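Local atomic coordinates of carbonic anhydrase (PDB entry 6Y04), a protein that probably catalyses the reversible hydration of carbon dioxide to hydrogencarbonate, as a beta-class carbonic anhydrase with one zinc ion per subunit. Residues T40-F45 against M94-C99; L166-H169 against K174-T177. All coordinates share one frame; numbering follows the deposited sequence.

Contact 1 of 2, residues T40-F45 against M94-C99; sequences TRLVNF and MGHECC. With ZN (zinc ion), chain C.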
ATOM      1  N   THR A  40      -9.619   5.005   4.081  1.00 15.09           N
ATOM      2  CA  THR A  40      -9.308   6.207   4.846  1.00 15.50           C
ATOM      3  C   THR A  40      -9.392   5.958   6.357  1.00 15.59           C
ATOM      4  O   THR A  40      -8.695   6.615   7.123  1.00 15.71           O
ATOM      5  CB  THR A  40     -10.201   7.384   4.430  1.00 15.45           C
ATOM      6  OG1 THR A  40      -9.562   8.552   4.945  1.00 15.57           O
ATOM      7  CG2 THR A  40     -11.623   7.293   4.942  1.00 14.86           C
ATOM      8  N   ARG A  41     -10.234   4.998   6.766  1.00 15.01           N
ATOM      9  CA  ARG A  41     -10.568   4.772   8.164  1.00 15.65           C
ATOM     10  C   ARG A  41      -9.478   3.969   8.879  1.00 15.69           C
ATOM     11  O   ARG A  41      -9.471   3.912  10.111  1.00 14.47           O
ATOM     12  CB  ARG A  41     -11.929   4.072   8.272  1.00 15.69           C
ATOM     13  CG  ARG A  41     -13.111   4.977   7.947  1.00 16.72           C
ATOM     14  CD  ARG A  41     -14.425   4.237   7.794  1.00 16.66           C
ATOM     15  NE  ARG A  41     -14.356   3.344   6.652  1.00 16.46           N
ATOM     16  CZ  ARG A  41     -15.359   2.599   6.207  1.00 16.64           C
ATOM     17  NH1 ARG A  41     -16.533   2.644   6.815  1.00 16.67           N
ATOM     18  NH2 ARG A  41     -15.178   1.810   5.158  1.00 15.72           N
ATOM     19  N   LEU A  42      -8.579   3.337   8.100  1.00 15.70           N
ATOM     20  CA  LEU A  42      -7.544   2.486   8.668  1.00 15.14           C
ATOM     21  C   LEU A  42      -6.260   3.279   8.899  1.00 15.06           C
ATOM     22  O   LEU A  42      -5.375   2.808   9.612  1.00 14.88           O
ATOM     23  CB  LEU A  42      -7.307   1.275   7.764  1.00 15.64           C
ATOM     24  CG  LEU A  42      -8.532   0.397   7.501  1.00 15.86           C
ATOM     25  CD1 LEU A  42      -8.192  -0.740   6.540  1.00 15.67           C
ATOM     26  CD2 LEU A  42      -9.108  -0.143   8.800  1.00 14.86           C
ATOM     27  N   VAL A  43      -6.182   4.488   8.328  1.00 15.32           N
ATOM     28  CA  VAL A  43      -5.023   5.362   8.462  1.00 15.91           C
ATOM     29  C   VAL A  43      -4.919   5.847   9.907  1.00 16.56           C
ATOM     30  O   VAL A  43      -5.858   6.442  10.429  1.00 16.80           O
ATOM     31  CB  VAL A  43      -5.109   6.552   7.482  1.00 16.00           C
ATOM     32  CG1 VAL A  43      -3.973   7.556   7.671  1.00 15.08           C
ATOM     33  CG2 VAL A  43      -5.208   6.093   6.034  1.00 14.89           C
ATOM     34  N   ASN A  44      -3.763   5.606  10.533  1.00 17.54           N
ATOM     35  CA  ASN A  44      -3.524   5.917  11.935  1.00 19.35           C
ATOM     36  C   ASN A  44      -4.544   5.203  12.812  1.00 18.85           C
ATOM     37  O   ASN A  44      -5.102   5.794  13.737  1.00 18.48           O
ATOM     38  CB  ASN A  44      -3.514   7.420  12.226  1.00 21.36           C
ATOM     39  CG  ASN A  44      -2.258   8.104  11.736  1.00 24.31           C
ATOM     40  OD1 ASN A  44      -1.187   7.497  11.661  1.00 27.14           O
ATOM     41  ND2 ASN A  44      -2.382   9.377  11.410  1.00 26.03           N
ATOM     42  N   PHE A  45      -4.768   3.922  12.514  1.00 18.72           N
ATOM     43  CA  PHE A  45      -5.810   3.172  13.186  1.00 18.53           C
ATOM     44  C   PHE A  45      -5.458   1.691  13.211  1.00 17.96           C
ATOM     45  O   PHE A  45      -5.319   1.106  14.280  1.00 18.29           O
ATOM     46  CB  PHE A  45      -7.157   3.427  12.506  1.00 18.96           C
ATOM     47  CG  PHE A  45      -8.340   2.894  13.266  1.00 20.17           C
ATOM     48  CD1 PHE A  45      -8.711   3.455  14.483  1.00 20.79           C
ATOM     49  CD2 PHE A  45      -9.079   1.832  12.769  1.00 20.60           C
ATOM     50  CE1 PHE A  45      -9.804   2.971  15.184  1.00 21.94           C
ATOM     51  CE2 PHE A  45     -10.174   1.349  13.471  1.00 21.50           C
ATOM     52  CZ  PHE A  45     -10.536   1.918  14.675  1.00 22.38           C
ATOM     53  N   MET A  94      -4.865  -8.572   5.906  1.00 15.85           N
ATOM     54  CA  MET A  94      -5.925  -8.053   6.756  1.00 15.77           C
ATOM     55  C   MET A  94      -6.927  -7.241   5.935  1.00 16.51           C
ATOM     56  O   MET A  94      -6.664  -6.089   5.575  1.00 16.20           O
ATOM     57  CB  MET A  94      -5.343  -7.195   7.881  1.00 14.64           C
ATOM     58  CG  MET A  94      -6.404  -6.607   8.777  1.00 14.66           C
ATOM     59  SD  MET A  94      -5.741  -5.976  10.313  1.00 14.46           S
ATOM     60  CE  MET A  94      -4.828  -4.558   9.709  1.00 14.12           C
ATOM     61  N   GLY A  95      -8.081  -7.867   5.665  1.00 17.42           N
ATOM     62  CA  GLY A  95      -9.197  -7.214   5.007  1.00 19.41           C
ATOM     63  C   GLY A  95     -10.106  -6.530   6.021  1.00 21.84           C
ATOM     64  O   GLY A  95      -9.845  -6.567   7.220  1.00 22.69           O
ATOM     65  N   HIS A  96     -11.177  -5.901   5.534  1.00 24.81           N
ATOM     66  CA  HIS A  96     -12.071  -5.190   6.431  1.00 27.53           C
ATOM     67  C   HIS A  96     -13.504  -5.251   5.919  1.00 30.04           C
ATOM     68  O   HIS A  96     -13.737  -5.336   4.715  1.00 30.97           O
ATOM     69  CB  HIS A  96     -11.591  -3.749   6.645  1.00 28.31           C
ATOM     70  CG  HIS A  96     -11.745  -2.875   5.443  1.00 28.83           C
ATOM     71  ND1 HIS A  96     -12.728  -1.911   5.363  1.00 29.14           N
ATOM     72  CD2 HIS A  96     -11.062  -2.819   4.275  1.00 29.59           C
ATOM     73  CE1 HIS A  96     -12.639  -1.290   4.207  1.00 29.76           C
ATOM     74  NE2 HIS A  96     -11.632  -1.830   3.515  1.00 30.22           N
ATOM     75  N   GLU A  97     -14.441  -5.195   6.873  1.00 35.34           N
ATOM     76  CA  GLU A  97     -15.872  -5.131   6.616  1.00 38.70           C
ATOM     77  C   GLU A  97     -16.185  -3.778   5.986  1.00 40.85           C
ATOM     78  O   GLU A  97     -15.493  -2.800   6.258  1.00 38.94           O
ATOM     79  CB  GLU A  97     -16.644  -5.323   7.926  1.00 39.26           C
ATOM     80  CG  GLU A  97     -15.965  -6.296   8.886  1.00 41.92           C
ATOM     81  CD  GLU A  97     -16.768  -6.793  10.076  1.00 44.17           C
ATOM     82  OE1 GLU A  97     -18.010  -6.883   9.954  1.00 46.01           O
ATOM     83  OE2 GLU A  97     -16.145  -7.104  11.122  1.00 42.99           O
ATOM     84  N   CYS A  98     -17.217  -3.737   5.134  1.00 45.72           N
ATOM     85  CA  CYS A  98     -17.667  -2.519   4.469  1.00 47.90           C
ATOM     86  C   CYS A  98     -16.583  -2.013   3.514  1.00 47.18           C
ATOM     87  O   CYS A  98     -16.378  -0.805   3.403  1.00 46.55           O
ATOM     88  CB  CYS A  98     -18.022  -1.413   5.467  1.00 52.21           C
ATOM     89  SG  CYS A  98     -19.188  -1.887   6.778  1.00 60.56           S
ATOM     90  N   CYS A  99     -15.891  -2.935   2.824  1.00 43.88           N
ATOM     91  CA  CYS A  99     -14.810  -2.564   1.923  1.00 42.43           C
ATOM     92  C   CYS A  99     -15.448  -1.976   0.666  1.00 44.56           C
ATOM     93  O   CYS A  99     -16.501  -2.452   0.239  1.00 42.47           O
ATOM     94  CB  CYS A  99     -13.941  -3.766   1.553  1.00 39.41           C
ATOM     95  SG  CYS A  99     -12.458  -3.333   0.600  1.00 34.80           S
TER
HETATM   96 ZN    ZN C 301     -11.339  -1.496   1.520  0.70 29.82          ZN
HETATM   97  O   HOH W   1     -12.183   0.124   0.713  0.70 29.44           O
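R41 and L42 reach from the loop after strand 32-36 to H96 and C98 at the zinc site. From CB of H96, chi1 (70°) places the ring between L42 and C99, with NE2 on the zinc ion. On one side of the ring, ND1 makes a weak hydrogen bond to E97 O of the same segment. L42 CD1 lies over one ring face, 4.2 Å from H96 CD2. C99 CB lies over the opposite face, offset toward the rim. H96 CE1 has R41 NH2 4.1 Å away. NE2, the tip, binds the zinc ion at 2.0 Å. The metal also takes C99 SG at 2.3 Å and C37 SG, just past strand 32-36. This is the Cys-His-Cys zinc site of beta-class carbonic anhydrases, at and just past the C-terminal ends of the neighbouring parallel strands 32-36 and 90-96. A water fills the fourth zinc position. The R41 guanidinium plane is turned 86° from the ring, and NH2 approaches the ring edge. R41 NH2 gives C98 O a weak hydrogen bond, 3.4 Å long and bent to 141°. Its stronger bond is a salt bridge to D39 OD2, consistent with the Asp-Arg pair of beta-class enzymes.

Contact 2 of 2, residues L166-H169 against K174-T177; sequences LLIH and KVTT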
ATOM      1  N   LEU A 166      -6.650 -11.934   8.449  1.00 14.89           N
ATOM      2  CA  LEU A 166      -7.348 -11.206   9.495  1.00 15.21           C
ATOM      3  C   LEU A 166      -8.444 -10.350   8.871  1.00 15.79           C
ATOM      4  O   LEU A 166      -8.366  -9.963   7.705  1.00 15.69           O
ATOM      5  CB  LEU A 166      -6.356 -10.322  10.254  1.00 14.64           C
ATOM      6  CG  LEU A 166      -5.151 -11.037  10.865  1.00 14.84           C
ATOM      7  CD1 LEU A 166      -4.246 -10.046  11.578  1.00 14.07           C
ATOM      8  CD2 LEU A 166      -5.580 -12.140  11.821  1.00 14.42           C
ATOM      9  N   LEU A 167      -9.441 -10.040   9.698  1.00 16.33           N
ATOM     10  CA  LEU A 167     -10.492  -9.109   9.341  1.00 17.22           C
ATOM     11  C   LEU A 167     -10.564  -8.046  10.433  1.00 17.42           C
ATOM     12  O   LEU A 167     -10.610  -8.369  11.621  1.00 17.67           O
ATOM     13  CB  LEU A 167     -11.805  -9.886   9.193  1.00 17.68           C
ATOM     14  CG  LEU A 167     -13.067  -9.039   9.008  1.00 18.51           C
ATOM     15  CD1 LEU A 167     -13.243  -8.629   7.553  1.00 18.70           C
ATOM     16  CD2 LEU A 167     -14.300  -9.797   9.490  1.00 18.13           C
ATOM     17  N   ILE A 168     -10.516  -6.776  10.009  1.00 17.24           N
ATOM     18  CA  ILE A 168     -10.676  -5.663  10.928  1.00 16.67           C
ATOM     19  C   ILE A 168     -11.981  -4.946  10.592  1.00 16.79           C
ATOM     20  O   ILE A 168     -12.364  -4.842   9.426  1.00 16.29           O
ATOM     21  CB  ILE A 168      -9.450  -4.717  10.926  1.00 16.73           C
ATOM     22  CG1 ILE A 168      -9.575  -3.615  11.981  1.00 16.77           C
ATOM     23  CG2 ILE A 168      -9.176  -4.143   9.542  1.00 16.35           C
ATOM     24  CD1 ILE A 168      -8.314  -2.817  12.221  1.00 17.52           C
ATOM     25  N   HIS A 169     -12.659  -4.472  11.644  1.00 17.27           N
ATOM     26  CA  HIS A 169     -13.824  -3.619  11.486  1.00 17.46           C
ATOM     27  C   HIS A 169     -13.387  -2.158  11.436  1.00 17.60           C
ATOM     28  O   HIS A 169     -12.762  -1.654  12.369  1.00 18.49           O
ATOM     29  CB  HIS A 169     -14.859  -3.887  12.586  1.00 17.33           C
ATOM     30  CG  HIS A 169     -16.167  -3.237  12.278  1.00 18.15           C
ATOM     31  ND1 HIS A 169     -16.311  -1.855  12.215  1.00 18.24           N
ATOM     32  CD2 HIS A 169     -17.377  -3.756  11.979  1.00 17.68           C
ATOM     33  CE1 HIS A 169     -17.552  -1.557  11.894  1.00 17.76           C
ATOM     34  NE2 HIS A 169     -18.225  -2.705  11.755  1.00 17.88           N
ATOM     35  N   LYS A 174     -12.173  -3.836  15.809  1.00 21.00           N
ATOM     36  CA  LYS A 174     -12.138  -5.226  16.234  1.00 21.27           C
ATOM     37  C   LYS A 174     -11.508  -6.086  15.138  1.00 21.52           C
ATOM     38  O   LYS A 174     -11.923  -6.034  13.981  1.00 22.76           O
ATOM     39  CB  LYS A 174     -13.549  -5.711  16.590  1.00 21.55           C
ATOM     40  CG  LYS A 174     -13.650  -7.161  17.043  1.00 22.19           C
ATOM     41  CD  LYS A 174     -15.053  -7.553  17.451  1.00 23.17           C
ATOM     42  CE  LYS A 174     -15.309  -9.028  17.239  1.00 24.11           C
ATOM     43  NZ  LYS A 174     -16.745  -9.350  17.419  1.00 25.52           N
ATOM     44  N   VAL A 175     -10.504  -6.877  15.522  1.00 21.14           N
ATOM     45  CA  VAL A 175      -9.820  -7.771  14.601  1.00 21.39           C
ATOM     46  C   VAL A 175     -10.244  -9.203  14.923  1.00 22.07           C
ATOM     47  O   VAL A 175     -10.261  -9.603  16.085  1.00 22.90           O
ATOM     48  CB  VAL A 175      -8.288  -7.597  14.685  1.00 21.52           C
ATOM     49  CG1 VAL A 175      -7.543  -8.552  13.759  1.00 20.76           C
ATOM     50  CG2 VAL A 175      -7.859  -6.157  14.431  1.00 20.84           C
ATOM     51  N   THR A 176     -10.623  -9.957  13.887  1.00 21.57           N
ATOM     52  CA  THR A 176     -10.938 -11.366  14.059  1.00 21.02           C
ATOM     53  C   THR A 176     -10.055 -12.194  13.120  1.00 20.67           C
ATOM     54  O   THR A 176      -9.916 -11.860  11.947  1.00 21.28           O
ATOM     55  CB  THR A 176     -12.444 -11.655  13.918  1.00 21.16           C
ATOM     56  OG1 THR A 176     -12.709 -12.365  12.708  1.00 22.39           O
ATOM     57  CG2 THR A 176     -13.334 -10.436  13.999  1.00 20.26           C
ATOM     58  N   THR A 177      -9.480 -13.280  13.650  1.00 19.73           N
ATOM     59  CA  THR A 177      -8.657 -14.209  12.896  1.00 18.86           C
ATOM     60  C   THR A 177      -9.531 -14.983  11.913  1.00 18.67           C
ATOM     61  O   THR A 177     -10.585 -15.492  12.278  1.00 19.24           O
ATOM     62  CB  THR A 177      -7.898 -15.131  13.859  1.00 18.65           C
ATOM     63  OG1 THR A 177      -7.111 -14.270  14.681  1.00 18.93           O
ATOM     64  CG2 THR A 177      -6.994 -16.139  13.186  1.00 18.18           C
TER
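L166-H169 and K174-T177 run antiparallel as the two arms of a beta hairpin; the axes of 166-168 and 175-177 come within 4.6 Å, with 160° between their directions. L167 and T176 form the hydrogen-bonded pair. L167 N bonds T176 O at 2.9 Å, and T176 N returns to L167 O at 2.8 Å. L166-T177 and I168-V175 are the non-hydrogen-bonded pairs beside it. Near the turn, H169 N bonds K174 O at 2.9 Å. CA-H...O contacts add to the ladder, with V175 CA 3.1 Å from L167 O.

On one face V175 turns one methyl to L166 and the other to I168. CG1, anti to the backbone N (chi1 178°), meets L166 CB at 4.1 Å. CG2 meets I168 CG1 at 3.9 Å, and the I168 chain passes it obliquely with CD1 also close. At the far end L166 CD2 lies 3.9 Å from T177 OG1. L167 and T176 point to the other face. H169 turns its ring away from K174, and its ND1 accepts a hydrogen bond from D171 N within the turn.

Strand 163-168 also pairs with strand 90-96, where L166 and I168 pack on M94. Strand 175-179 is the outermost on this side within the chain. Helix 3-17 of the second subunit lies against the hairpin: its N11 OD1 accepts a hydrogen bond from V175 N, and its L4 packs on L166 and T177.

From the N terminus, the chain passes helix 3-17 and strand 32-36 before entering the 40-45 loop. Contact 1 opens at 40-45 and closes at 94-99, after 48 residues that include strand 57-61 and helix 74-85. Three more helices follow before contact 2, which closes a short turn of four residues. The two closures come in series and neither encloses the other. The centres of contact 1 and contact 2 are about 10 Å apart, and the two touch. Strands 90-96 and 163-168 are neighbours in the sheet, and G95 probably bonds L166 and I168 through its backbone. I168 also packs on H96. Thus the C-terminal hairpin is joined to the zinc-binding strand, and both contacts touch the second subunit.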